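Local atomic coordinates of alpha-1,2-Mannosidase (Trichoderma reesei, PDB entry 1HCU), a protein that probably trims alpha-1,2-linked mannose residues from high-mannose N-glycans, acting as a calcium-dependent glycoside hydrolase of family 47. Residues Arg187-Thr192 with Gln196-Ala201; Val146-Pro151 with Leu183-Leu188; Glu396-Ala401 with Gln411-Glu416; Ala461-Ala466 with Asp470-Ala475; Val43-Asp48 with Ala427-Ser432. All coordinates share one frame; numbering follows the deposited sequence.

Contact 1 of 5, residues Arg187-Thr192 with Gln196-Ala201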
# COMPACT_ATOMS: atom_id res chain seq x y z
N ARG A 187 -0.17 15.67 -7.37
CA ARG A 187 -0.76 16.36 -6.22
C ARG A 187 0.15 17.52 -5.82
O ARG A 187 -0.32 18.61 -5.51
CB ARG A 187 -0.91 15.38 -5.04
CG ARG A 187 -1.68 15.96 -3.85
CD ARG A 187 -3.04 16.46 -4.29
NE ARG A 187 -3.73 17.25 -3.27
CZ ARG A 187 -4.55 18.26 -3.54
NH1 ARG A 187 -4.77 18.61 -4.81
NH2 ARG A 187 -5.16 18.92 -2.56
N LEU A 188 1.46 17.29 -5.84
CA LEU A 188 2.42 18.33 -5.48
C LEU A 188 2.33 19.53 -6.45
O LEU A 188 2.31 20.68 -6.01
CB LEU A 188 3.84 17.74 -5.46
CG LEU A 188 4.97 18.65 -4.95
CD1 LEU A 188 4.69 19.06 -3.51
CD2 LEU A 188 6.30 17.94 -5.04
N SER A 189 2.28 19.26 -7.76
CA SER A 189 2.18 20.33 -8.75
C SER A 189 0.93 21.16 -8.51
O SER A 189 0.95 22.38 -8.60
CB SER A 189 2.12 19.78 -10.18
OG SER A 189 3.34 19.19 -10.56
N ASP A 190 -0.18 20.49 -8.22
CA ASP A 190 -1.43 21.19 -7.99
C ASP A 190 -1.36 22.05 -6.73
O ASP A 190 -1.93 23.14 -6.68
CB ASP A 190 -2.58 20.19 -7.88
CG ASP A 190 -3.02 19.65 -9.22
OD1 ASP A 190 -3.93 18.79 -9.24
OD2 ASP A 190 -2.46 20.08 -10.26
N LEU A 191 -0.65 21.57 -5.72
CA LEU A 191 -0.52 22.29 -4.45
C LEU A 191 0.49 23.43 -4.52
O LEU A 191 0.30 24.46 -3.87
CB LEU A 191 -0.12 21.31 -3.35
CG LEU A 191 -1.12 21.05 -2.22
CD1 LEU A 191 -2.54 21.26 -2.69
CD2 LEU A 191 -0.91 19.62 -1.71
N THR A 192 1.55 23.26 -5.31
CA THR A 192 2.60 24.27 -5.45
C THR A 192 2.43 25.21 -6.64
O THR A 192 2.94 26.32 -6.63
CB THR A 192 3.99 23.62 -5.62
OG1 THR A 192 4.01 22.88 -6.85
CG2 THR A 192 4.32 22.69 -4.46
N GLN A 196 6.09 21.19 -13.32
CA GLN A 196 7.20 20.26 -13.54
C GLN A 196 7.00 18.88 -12.89
O GLN A 196 7.16 17.85 -13.55
CB GLN A 196 8.51 20.90 -13.04
CG GLN A 196 9.78 20.08 -13.34
CD GLN A 196 11.03 20.53 -12.52
OE1 GLN A 196 12.13 20.01 -12.73
NE2 GLN A 196 10.84 21.47 -11.59
N TYR A 197 6.64 18.85 -11.61
CA TYR A 197 6.47 17.58 -10.90
C TYR A 197 5.55 16.59 -11.63
O TYR A 197 5.95 15.46 -11.89
CB TYR A 197 5.97 17.83 -9.47
CG TYR A 197 6.84 18.82 -8.72
CD1 TYR A 197 8.20 18.56 -8.52
CD2 TYR A 197 6.34 20.05 -8.31
CE1 TYR A 197 9.03 19.51 -7.93
CE2 TYR A 197 7.16 21.01 -7.72
CZ TYR A 197 8.51 20.73 -7.54
OH TYR A 197 9.34 21.69 -7.02
N ALA A 198 4.34 17.04 -11.95
CA ALA A 198 3.38 16.20 -12.67
C ALA A 198 3.91 15.79 -14.05
O ALA A 198 3.76 14.62 -14.46
CB ALA A 198 2.06 16.95 -12.83
N GLN A 199 4.53 16.73 -14.76
CA GLN A 199 5.07 16.48 -16.09
C GLN A 199 6.07 15.33 -16.09
O GLN A 199 6.04 14.45 -16.95
CB GLN A 199 5.74 17.74 -16.63
CG GLN A 199 4.75 18.81 -17.08
CD GLN A 199 5.39 20.18 -17.31
OE1 GLN A 199 4.73 21.10 -17.78
NE2 GLN A 199 6.67 20.31 -16.97
N LEU A 200 6.96 15.34 -15.10
CA LEU A 200 7.98 14.32 -14.96
C LEU A 200 7.39 12.94 -14.70
O LEU A 200 7.72 11.98 -15.38
CB LEU A 200 8.93 14.71 -13.82
CG LEU A 200 10.29 15.34 -14.17
CD1 LEU A 200 10.29 15.92 -15.58
CD2 LEU A 200 10.62 16.39 -13.12
N ALA A 201 6.52 12.86 -13.71
CA ALA A 201 5.91 11.58 -13.34
C ALA A 201 5.07 11.00 -14.47
O ALA A 201 5.13 9.80 -14.76
CB ALA A 201 5.05 11.76 -12.09

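Contact 2 of 5, residues Val146-Pro151 with Leu183-Leu188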
# COMPACT_ATOMS: atom_id res chain seq x y z
N VAL A 146 15.81 14.24 -9.76
CA VAL A 146 16.99 13.89 -10.56
C VAL A 146 16.80 12.48 -11.15
O VAL A 146 17.46 12.10 -12.11
CB VAL A 146 18.31 13.95 -9.71
CG1 VAL A 146 18.43 12.73 -8.78
CG2 VAL A 146 19.51 14.05 -10.63
N ALA A 147 15.89 11.73 -10.55
CA ALA A 147 15.57 10.37 -10.98
C ALA A 147 15.04 10.35 -12.42
O ALA A 147 15.22 9.36 -13.14
CB ALA A 147 14.53 9.77 -10.05
N PHE A 148 14.39 11.43 -12.83
CA PHE A 148 13.84 11.51 -14.18
C PHE A 148 14.79 12.02 -15.24
O PHE A 148 14.38 12.23 -16.38
CB PHE A 148 12.59 12.39 -14.19
CG PHE A 148 11.52 11.94 -13.25
CD1 PHE A 148 11.48 12.40 -11.94
CD2 PHE A 148 10.54 11.04 -13.68
CE1 PHE A 148 10.50 11.97 -11.07
CE2 PHE A 148 9.55 10.61 -12.81
CZ PHE A 148 9.53 11.08 -11.50
N THR A 149 16.06 12.21 -14.88
CA THR A 149 17.04 12.71 -15.85
C THR A 149 17.65 11.59 -16.70
O THR A 149 18.84 11.60 -17.01
CB THR A 149 18.20 13.50 -15.17
OG1 THR A 149 18.85 12.69 -14.18
CG2 THR A 149 17.68 14.78 -14.53
N THR A 150 16.82 10.62 -17.06
CA THR A 150 17.26 9.51 -17.90
C THR A 150 16.96 9.92 -19.35
O THR A 150 16.18 10.83 -19.59
CB THR A 150 16.48 8.23 -17.60
OG1 THR A 150 15.08 8.48 -17.78
CG2 THR A 150 16.73 7.77 -16.17
N PRO A 151 17.56 9.23 -20.33
CA PRO A 151 17.34 9.54 -21.75
C PRO A 151 15.87 9.48 -22.17
O PRO A 151 15.42 10.28 -22.99
CB PRO A 151 18.20 8.49 -22.46
CG PRO A 151 19.31 8.25 -21.50
CD PRO A 151 18.59 8.18 -20.17
N LEU A 183 0.52 9.88 -8.67
CA LEU A 183 -0.45 10.44 -7.74
C LEU A 183 0.15 11.55 -6.87
O LEU A 183 -0.36 12.67 -6.84
CB LEU A 183 -1.01 9.35 -6.81
CG LEU A 183 -2.48 9.46 -6.36
CD1 LEU A 183 -2.69 8.62 -5.09
CD2 LEU A 183 -2.85 10.90 -6.10
N GLU A 184 1.24 11.25 -6.17
CA GLU A 184 1.79 12.28 -5.29
C GLU A 184 2.52 13.43 -5.97
O GLU A 184 2.51 14.55 -5.47
CB GLU A 184 2.67 11.67 -4.18
CG GLU A 184 3.40 10.37 -4.45
CD GLU A 184 2.49 9.17 -4.65
OE1 GLU A 184 2.23 8.82 -5.81
OE2 GLU A 184 2.03 8.59 -3.63
N TRP A 185 3.10 13.16 -7.13
CA TRP A 185 3.80 14.21 -7.87
C TRP A 185 2.81 15.15 -8.56
O TRP A 185 3.07 16.34 -8.69
CB TRP A 185 4.78 13.57 -8.87
CG TRP A 185 6.04 13.09 -8.19
CD1 TRP A 185 6.14 12.12 -7.23
CD2 TRP A 185 7.35 13.63 -8.37
NE1 TRP A 185 7.44 12.03 -6.79
CE2 TRP A 185 8.21 12.94 -7.47
CE3 TRP A 185 7.90 14.62 -9.19
CZ2 TRP A 185 9.58 13.23 -7.37
CZ3 TRP A 185 9.26 14.90 -9.09
CH2 TRP A 185 10.08 14.21 -8.19
N THR A 186 1.67 14.61 -9.00
CA THR A 186 0.66 15.45 -9.63
C THR A 186 0.02 16.29 -8.53
O THR A 186 -0.28 17.46 -8.72
CB THR A 186 -0.43 14.61 -10.34
OG1 THR A 186 0.13 13.97 -11.50
CG2 THR A 186 -1.59 15.50 -10.78
N ARG A 187 -0.17 15.67 -7.37
CA ARG A 187 -0.76 16.36 -6.22
C ARG A 187 0.15 17.52 -5.82
O ARG A 187 -0.32 18.61 -5.51
CB ARG A 187 -0.91 15.38 -5.04
CG ARG A 187 -1.68 15.96 -3.85
CD ARG A 187 -3.04 16.46 -4.29
NE ARG A 187 -3.73 17.25 -3.27
CZ ARG A 187 -4.55 18.26 -3.54
NH1 ARG A 187 -4.77 18.61 -4.81
NH2 ARG A 187 -5.16 18.92 -2.56
N LEU A 188 1.46 17.29 -5.84
CA LEU A 188 2.42 18.33 -5.48
C LEU A 188 2.33 19.53 -6.45
O LEU A 188 2.31 20.68 -6.01
CB LEU A 188 3.84 17.74 -5.46
CG LEU A 188 4.97 18.65 -4.95
CD1 LEU A 188 4.69 19.06 -3.51
CD2 LEU A 188 6.30 17.94 -5.04

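Contact 3 of 5, residues Glu396-Ala401 with Gln411-Glu416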
# COMPACT_ATOMS: atom_id res chain seq x y z
N GLU A 396 -7.06 -3.75 4.45
CA GLU A 396 -7.40 -2.76 3.44
C GLU A 396 -8.58 -3.26 2.62
O GLU A 396 -9.59 -2.57 2.49
CB GLU A 396 -6.20 -2.52 2.51
CG GLU A 396 -6.39 -1.43 1.46
CD GLU A 396 -5.14 -1.23 0.62
OE1 GLU A 396 -4.05 -1.61 1.11
OE2 GLU A 396 -5.22 -0.70 -0.50
N SER A 397 -8.46 -4.46 2.08
CA SER A 397 -9.54 -4.99 1.26
C SER A 397 -10.84 -5.20 2.03
O SER A 397 -11.92 -4.92 1.50
CB SER A 397 -9.10 -6.28 0.57
OG SER A 397 -8.13 -5.98 -0.42
N LEU A 398 -10.74 -5.66 3.27
CA LEU A 398 -11.93 -5.85 4.09
C LEU A 398 -12.60 -4.50 4.28
O LEU A 398 -13.83 -4.39 4.22
CB LEU A 398 -11.55 -6.45 5.44
CG LEU A 398 -11.03 -7.89 5.39
CD1 LEU A 398 -10.46 -8.27 6.75
CD2 LEU A 398 -12.17 -8.83 4.99
N TYR A 399 -11.79 -3.47 4.50
CA TYR A 399 -12.33 -2.13 4.69
C TYR A 399 -13.17 -1.71 3.47
O TYR A 399 -14.32 -1.30 3.63
CB TYR A 399 -11.20 -1.13 4.94
CG TYR A 399 -11.62 0.31 4.86
CD1 TYR A 399 -11.25 1.10 3.76
CD2 TYR A 399 -12.42 0.90 5.84
CE1 TYR A 399 -11.67 2.41 3.65
CE2 TYR A 399 -12.85 2.22 5.73
CZ TYR A 399 -12.47 2.97 4.63
OH TYR A 399 -12.91 4.27 4.49
N TYR A 400 -12.61 -1.83 2.27
CA TYR A 400 -13.36 -1.46 1.06
C TYR A 400 -14.65 -2.28 0.93
O TYR A 400 -15.70 -1.73 0.55
CB TYR A 400 -12.53 -1.66 -0.21
CG TYR A 400 -11.54 -0.56 -0.51
CD1 TYR A 400 -10.24 -0.60 -0.01
CD2 TYR A 400 -11.91 0.53 -1.31
CE1 TYR A 400 -9.32 0.40 -0.31
CE2 TYR A 400 -11.00 1.55 -1.61
CZ TYR A 400 -9.70 1.47 -1.11
OH TYR A 400 -8.78 2.43 -1.42
N ALA A 401 -14.57 -3.58 1.23
CA ALA A 401 -15.73 -4.47 1.15
C ALA A 401 -16.87 -3.94 2.01
O ALA A 401 -18.04 -3.91 1.58
CB ALA A 401 -15.34 -5.88 1.58
N GLN A 411 -17.03 -5.93 9.09
CA GLN A 411 -16.39 -5.37 10.27
C GLN A 411 -15.99 -6.52 11.19
O GLN A 411 -14.93 -6.46 11.81
CB GLN A 411 -17.35 -4.45 11.00
CG GLN A 411 -17.73 -3.25 10.19
CD GLN A 411 -18.69 -2.37 10.93
OE1 GLN A 411 -19.79 -2.80 11.28
NE2 GLN A 411 -18.29 -1.13 11.20
N ASP A 412 -16.82 -7.55 11.26
CA ASP A 412 -16.50 -8.70 12.12
C ASP A 412 -15.25 -9.41 11.63
O ASP A 412 -14.40 -9.81 12.43
CB ASP A 412 -17.68 -9.68 12.17
CG ASP A 412 -18.91 -9.10 12.86
OD1 ASP A 412 -20.03 -9.60 12.61
OD2 ASP A 412 -18.77 -8.15 13.66
N LEU A 413 -15.12 -9.56 10.32
CA LEU A 413 -13.94 -10.22 9.76
C LEU A 413 -12.70 -9.39 10.07
O LEU A 413 -11.68 -9.93 10.52
CB LEU A 413 -14.09 -10.40 8.25
CG LEU A 413 -15.27 -11.28 7.84
CD1 LEU A 413 -15.33 -11.35 6.32
CD2 LEU A 413 -15.13 -12.67 8.45
N ALA A 414 -12.78 -8.08 9.86
CA ALA A 414 -11.66 -7.18 10.13
C ALA A 414 -11.27 -7.27 11.60
O ALA A 414 -10.08 -7.30 11.95
CB ALA A 414 -12.03 -5.75 9.77
N TRP A 415 -12.29 -7.30 12.46
CA TRP A 415 -12.09 -7.39 13.91
C TRP A 415 -11.37 -8.68 14.24
O TRP A 415 -10.46 -8.71 15.07
CB TRP A 415 -13.44 -7.33 14.63
CG TRP A 415 -13.33 -7.41 16.12
CD1 TRP A 415 -13.93 -8.31 16.94
CD2 TRP A 415 -12.57 -6.54 16.97
NE1 TRP A 415 -13.59 -8.07 18.25
CE2 TRP A 415 -12.76 -6.98 18.29
CE3 TRP A 415 -11.75 -5.42 16.74
CZ2 TRP A 415 -12.15 -6.35 19.39
CZ3 TRP A 415 -11.15 -4.80 17.83
CH2 TRP A 415 -11.35 -5.27 19.13
N GLU A 416 -11.77 -9.77 13.59
CA GLU A 416 -11.12 -11.05 13.82
C GLU A 416 -9.67 -10.93 13.36
O GLU A 416 -8.78 -11.52 13.97
CB GLU A 416 -11.83 -12.17 13.04
CG GLU A 416 -13.18 -12.57 13.62
CD GLU A 416 -13.98 -13.46 12.67
OE1 GLU A 416 -13.36 -14.33 12.02
OE2 GLU A 416 -15.21 -13.28 12.59

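Contact 4 of 5, residues Ala461-Ala466 with Asp470-Ala475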
# COMPACT_ATOMS: atom_id res chain seq x y z
N ALA A 461 -7.90 -0.39 9.89
CA ALA A 461 -8.58 -1.06 10.99
C ALA A 461 -9.48 -0.08 11.75
O ALA A 461 -10.62 -0.39 12.09
CB ALA A 461 -7.56 -1.69 11.94
N TYR A 462 -8.95 1.12 11.99
CA TYR A 462 -9.69 2.15 12.69
C TYR A 462 -10.89 2.67 11.89
O TYR A 462 -12.01 2.74 12.40
CB TYR A 462 -8.77 3.31 13.01
CG TYR A 462 -9.47 4.46 13.66
CD1 TYR A 462 -9.90 4.36 14.98
CD2 TYR A 462 -9.72 5.63 12.96
CE1 TYR A 462 -10.57 5.40 15.59
CE2 TYR A 462 -10.40 6.68 13.56
CZ TYR A 462 -10.82 6.56 14.88
OH TYR A 462 -11.48 7.59 15.49
N LEU A 463 -10.64 3.05 10.64
CA LEU A 463 -11.68 3.60 9.77
C LEU A 463 -12.87 2.69 9.55
O LEU A 463 -13.99 3.16 9.33
CB LEU A 463 -11.08 4.01 8.42
CG LEU A 463 -10.08 5.18 8.49
CD1 LEU A 463 -9.46 5.43 7.11
CD2 LEU A 463 -10.81 6.42 9.00
N ILE A 464 -12.65 1.38 9.60
CA ILE A 464 -13.76 0.47 9.39
C ILE A 464 -14.72 0.45 10.60
O ILE A 464 -15.88 0.07 10.46
CB ILE A 464 -13.24 -0.95 9.03
CG1 ILE A 464 -14.36 -1.75 8.37
CG2 ILE A 464 -12.69 -1.64 10.26
CD1 ILE A 464 -13.90 -3.07 7.77
N PHE A 465 -14.24 0.89 11.77
CA PHE A 465 -15.07 0.94 12.98
C PHE A 465 -15.42 2.39 13.36
O PHE A 465 -16.34 2.64 14.15
CB PHE A 465 -14.33 0.28 14.17
CG PHE A 465 -13.88 -1.15 13.92
CD1 PHE A 465 -14.81 -2.14 13.59
CD2 PHE A 465 -12.54 -1.50 14.03
CE1 PHE A 465 -14.41 -3.45 13.38
CE2 PHE A 465 -12.12 -2.82 13.82
CZ PHE A 465 -13.06 -3.80 13.49
N ALA A 466 -14.69 3.34 12.78
CA ALA A 466 -14.87 4.77 13.05
C ALA A 466 -16.12 5.43 12.50
O ALA A 466 -16.89 4.84 11.74
CB ALA A 466 -13.64 5.54 12.55
N ASP A 470 -15.02 12.67 5.51
CA ASP A 470 -14.72 12.76 4.09
C ASP A 470 -13.64 11.77 3.66
O ASP A 470 -13.51 11.45 2.49
CB ASP A 470 -14.27 14.18 3.73
CG ASP A 470 -15.41 15.17 3.76
OD1 ASP A 470 -15.92 15.49 4.86
OD2 ASP A 470 -15.82 15.62 2.67
N VAL A 471 -12.85 11.31 4.61
CA VAL A 471 -11.78 10.37 4.32
C VAL A 471 -12.34 8.99 3.97
O VAL A 471 -11.76 8.28 3.16
CB VAL A 471 -10.84 10.25 5.53
CG1 VAL A 471 -9.69 9.31 5.21
CG2 VAL A 471 -10.31 11.62 5.90
N GLN A 472 -13.48 8.63 4.56
CA GLN A 472 -14.12 7.34 4.31
C GLN A 472 -14.51 7.23 2.83
O GLN A 472 -15.00 8.20 2.24
CB GLN A 472 -15.38 7.18 5.18
CG GLN A 472 -15.16 7.19 6.70
CD GLN A 472 -14.81 5.82 7.28
OE1 GLN A 472 -14.70 5.66 8.50
NE2 GLN A 472 -14.63 4.83 6.42
N VAL A 473 -14.32 6.07 2.22
CA VAL A 473 -14.69 5.92 0.83
C VAL A 473 -16.22 5.78 0.69
O VAL A 473 -16.84 4.96 1.36
CB VAL A 473 -13.97 4.71 0.17
CG1 VAL A 473 -12.46 4.90 0.23
CG2 VAL A 473 -14.34 3.45 0.88
N GLN A 474 -16.82 6.62 -0.15
CA GLN A 474 -18.27 6.60 -0.36
C GLN A 474 -18.66 5.63 -1.48
O GLN A 474 -18.19 5.74 -2.61
CB GLN A 474 -18.77 8.00 -0.71
CG GLN A 474 -18.35 9.09 0.28
CD GLN A 474 -18.78 8.79 1.70
OE1 GLN A 474 -19.95 8.51 1.95
NE2 GLN A 474 -17.84 8.87 2.63
N ALA A 475 -19.54 4.69 -1.14
CA ALA A 475 -20.01 3.68 -2.08
C ALA A 475 -20.82 4.25 -3.23
O ALA A 475 -20.81 3.71 -4.33
CB ALA A 475 -20.84 2.64 -1.34

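Contact 5 of 5, residues Val43-Asp48 with Ala427-Ser432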
# COMPACT_ATOMS: atom_id res chain seq x y z
N VAL A 43 11.26 -5.30 20.80
CA VAL A 43 11.81 -6.22 21.79
C VAL A 43 13.14 -5.71 22.34
O VAL A 43 13.28 -5.47 23.54
CB VAL A 43 12.04 -7.62 21.20
CG1 VAL A 43 12.46 -8.57 22.32
CG2 VAL A 43 10.78 -8.11 20.51
N SER A 44 14.12 -5.54 21.46
CA SER A 44 15.42 -5.05 21.86
C SER A 44 15.33 -3.57 22.25
O SER A 44 16.23 -3.03 22.88
CB SER A 44 16.41 -5.23 20.71
OG SER A 44 15.95 -4.56 19.55
N ASN A 45 14.23 -2.93 21.86
CA ASN A 45 14.01 -1.51 22.12
C ASN A 45 15.07 -0.66 21.40
O ASN A 45 15.43 0.42 21.86
CB ASN A 45 14.02 -1.21 23.62
CG ASN A 45 12.65 -1.42 24.27
OD1 ASN A 45 12.55 -1.63 25.48
ND2 ASN A 45 11.59 -1.34 23.47
N SER A 46 15.56 -1.16 20.27
CA SER A 46 16.54 -0.43 19.48
C SER A 46 15.83 0.14 18.25
O SER A 46 14.60 0.18 18.20
CB SER A 46 17.69 -1.35 19.04
OG SER A 46 17.24 -2.36 18.16
N PHE A 47 16.60 0.57 17.26
CA PHE A 47 16.01 1.16 16.07
C PHE A 47 16.86 0.93 14.84
O PHE A 47 17.95 0.35 14.91
CB PHE A 47 15.86 2.67 16.28
CG PHE A 47 17.15 3.37 16.61
CD1 PHE A 47 18.14 3.56 15.65
CD2 PHE A 47 17.39 3.82 17.91
CE1 PHE A 47 19.35 4.19 15.96
CE2 PHE A 47 18.60 4.44 18.24
CZ PHE A 47 19.58 4.63 17.26
N ASP A 48 16.35 1.40 13.70
CA ASP A 48 17.07 1.30 12.45
C ASP A 48 16.69 2.51 11.62
O ASP A 48 15.77 3.25 11.97
CB ASP A 48 16.71 0.01 11.70
CG ASP A 48 15.31 0.02 11.10
OD1 ASP A 48 14.56 -0.94 11.36
OD2 ASP A 48 14.97 0.97 10.36
N ALA A 427 4.35 -7.58 21.25
CA ALA A 427 5.71 -7.93 21.66
C ALA A 427 6.46 -6.77 22.30
O ALA A 427 6.36 -5.63 21.85
CB ALA A 427 6.50 -8.45 20.45
N GLY A 428 7.22 -7.07 23.34
CA GLY A 428 7.99 -6.03 24.02
C GLY A 428 7.19 -4.78 24.33
O GLY A 428 6.17 -4.86 24.99
N SER A 429 7.65 -3.64 23.84
CA SER A 429 6.98 -2.37 24.10
C SER A 429 5.75 -2.10 23.22
O SER A 429 4.93 -1.24 23.55
CB SER A 429 7.96 -1.20 23.93
OG SER A 429 9.15 -1.43 24.66
N ALA A 430 5.62 -2.82 22.10
CA ALA A 430 4.48 -2.62 21.21
C ALA A 430 4.10 -3.86 20.40
O ALA A 430 3.61 -4.84 20.96
CB ALA A 430 4.76 -1.45 20.27
N TYR A 431 4.31 -3.80 19.09
CA TYR A 431 3.98 -4.91 18.20
C TYR A 431 5.14 -5.17 17.25
O TYR A 431 5.91 -4.27 16.91
CB TYR A 431 2.70 -4.61 17.41
CG TYR A 431 1.50 -4.33 18.29
CD1 TYR A 431 1.28 -3.05 18.82
CD2 TYR A 431 0.62 -5.35 18.67
CE1 TYR A 431 0.22 -2.80 19.70
CE2 TYR A 431 -0.44 -5.12 19.56
CZ TYR A 431 -0.63 -3.84 20.07
OH TYR A 431 -1.64 -3.60 20.98
N SER A 432 5.26 -6.41 16.80
CA SER A 432 6.37 -6.76 15.94
C SER A 432 6.02 -7.83 14.91
O SER A 432 5.02 -8.53 15.03
CB SER A 432 7.54 -7.25 16.80
OG SER A 432 8.55 -7.84 16.02

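Contact 1 of 5, residues Arg187-Thr192 with Gln196-Ala201
Tyr197 reaches back from the start of helix 196-209 across the end of helix 182-192, and Leu188 and Ser189 receive it from different directions. Leu188 puts CD2 over the middle of one ring face, 3.8 Å from the centroid of the Tyr197 ring and only 12° off the ring normal, which is CH-pi geometry. Ser189 OG, anti to its own carbonyl carbon and beside its backbone N, lies at the ring edge, 3.2 Å from Tyr197 CB. From there it accepts a hydrogen bond from Ala198 N (2.7 Å between Ala198 N and Ser189 OG, N-H...O angle 152°), so a first-turn amide of the second helix finds an acceptor on the first. Ser189 OG also bonds to Asn194 O in the connecting turn. Thr192 OG1 approaches the same edge further out, 3.8 Å from Tyr197 CE2, and is itself tied to Leu188 O and to Asn194 N. The phenol oxygen leaves the hairpin, bonding to Asn142 and Gln138 on helix 127-144. Were a leucine to replace Tyr197, Asn142 and Gln138 would probably lose this hydrogen-bonded partner, and Leu188 CD2 the ring face it rests on. The short axes run 7.7 Å apart at 163°, with three residues linking the segments: a tight antiparallel alpha-alpha hairpin, as expected in the (alpha/alpha)7 barrel fold of family 47.

Contact 2 of 5, residues Val146-Pro151 with Leu183-Leu188
Phe148 and Trp185 form a buried edge-to-face aromatic pair, joining the 3-10 turn that follows helix 127-144 to helix 182-192. The centroids of the Phe148 ring and the six-membered ring of Trp185 are 5.1 Å apart, and the planes stand at 64°. One corner of the phenyl edge does the touching: Phe148 CE1 is 3.7 Å from Trp185 CH2, above the indole face but displaced toward its rim. Trp185 leaves its helix toward 146-151, and with CG anti to its carbonyl carbon (chi1 -78°) the six-membered ring is the part that meets that edge. Just past Phe148 the turn is pinned by Thr149, whose OG1 bonds to Val146 O in the carbonyl plane at 2.6 Å. Leu200 and Ala201 of helix 196-209 flank the pair. Exchanging Trp185 for an alanine is likely to open a gap beside Asn102 and Leu106 of helix 98-117 and strip the Phe148 edge of its aromatic face. This is interior packing between loop and helix of the (alpha/alpha)7 barrel, the Trp185 side chain lying about 12 Å from that of Glu100, a predicted proton donor.

Contact 3 of 5, residues Glu396-Ala401 with Gln411-Glu416
Leu398 meets Leu413 and Ala414 with no ring between them; the flat groups stand round this aliphatic contact. The Tyr400 ring has Glu396 CG at its edge, in plane, one turn back on the same helix. Trp415 starts away from the partner helix and pairs with Arg15 in a cation-pi interaction, while the Tyr399 ring packs against Leu463 and Ile464. In the contact itself the two methyls of Leu398 straddle the Leu413-Ala414 step. The isobutyl group is set beside the backbone N of Leu398 (chi1 -68°), which directs its branches to either residue: CD1 rests 3.7 Å from Ala414 CA, and CD2 comes to 4.1 Å from Leu413 CB. The small methyl of Ala414 allows close approach, as the 6.2 Å between Leu398 CA and Ala414 CA attests. Helices 393-405 and 408-425, consecutive in the chain, pack here; Ile464 of helix 451-465 adjoins Ala414, Phe340 of helix 326-344 adjoins Leu413, and Ile317 of helix 312-323 abuts Ala401.

Contact 4 of 5, residues Ala461-Ala466 with Asp470-Ala475
Leu463, near the end of helix 451-465, faces Gln472 in an irregular segment running toward strand 481-483, their CA atoms 7.1 Å apart and only three residues lying between the two segments. Gln472 carries most of the contact from its side. Its chain starts with CG anti to the carbonyl carbon (chi1 -62°) and then bends at the second torsion (chi2 -86°), which lays the amide alongside Leu463, the two side chains running with opposite sense. The amide end sits against the Leu463 carbonyl, although which way round its oxygen and nitrogen lie is doubtful. Here the chain leaves its last helix, in a fold of the (alpha/alpha)7 barrel type, then turns and passes across the C-terminal part of that helix. An apolar touch follows beside the amide: Leu463 CD1 lies 4.3 Å from Val471 CG1, and both residues also pack on Phe483. Further along, Gln474 folds back to its own segment, NE2 of Gln474 donating to Gln472 O at 2.9 Å from well above the carbonyl plane. Between these two glutamines, Val473 N is hydrogen-bonded to Tyr399 OH of helix 393-405. Within 461-466, Ala466 CB covers one face of the Tyr462 ring, 3.6 Å above its plane and toward the rim.

Contact 5 of 5, residues Val43-Asp48 with Ala427-Ser432
Val43 and Gly428 bring their backbones together, CA to CA 4.4 Å, where the segment leading into strand 46-48 passes the tip of a beta hairpin. That hairpin, strands 426-427 and 430-431, closes through a type II' turn from Ala427 to Ala430, with backbone bonds both ways between these two residues, Ala427 N to Ala430 O and Ala430 N to Ala427 O, each 2.9 Å. Gly428 has the positive phi (47°) of the first corner residue. A beta carbon there would crowd Val43 CA, so glycine suits both the turn and the neighbour. Val43 lies over the same tip, its CG2 4.3 Å from Ala427 CB, an apolar touch at the protein surface. The loop is also anchored by backbone hydrogen bonding between Ser429 and Pro42, by Val43 N and Ser44 OG, which both bond to Asp447, and by Ser46 OG, which donates to Ser44 OG at 2.9 Å. Helix 13-33 lies beneath the polar pair, Phe33 touching Asn45 and Ala29 touching Ser429. The one side-chain hydrogen bond between the segments joins the other corner of the turn to the loop. Asn45 holds CG anti to its carbonyl carbon (chi1 -86°), from where the amide end reaches the serine. Asn45 ND2 donates to Ser429 OG across 2.7 Å, nearly straight at 170°, with the serine oxygen in the plane of the asparagine amide.

Contacts 1 and 2 share Arg187 and Leu188 on helix 182-192, their centres 8 Å apart, and touch where Ala201 CB meets Trp185 CB at 3.7 Å. Contacts 3 and 4 form a second pair, centres 11 Å apart, joined by a probable hydrogen bond from Gln411 NE2 to Ile464 O (2.8 Å). The pairs are far apart: contacts 1 and 3 lie on opposite sides of the chain's centre, with centres 34 Å apart. Contact 5 closes a loop along the chain that encloses contacts 1, 2 and 3. Between side chains, Leu398 is about 9 Å from the predicted catalytic Glu393 and Trp185 about 12 Å from Glu100; the Leu463 side chain is about 14 Å from the bound calcium.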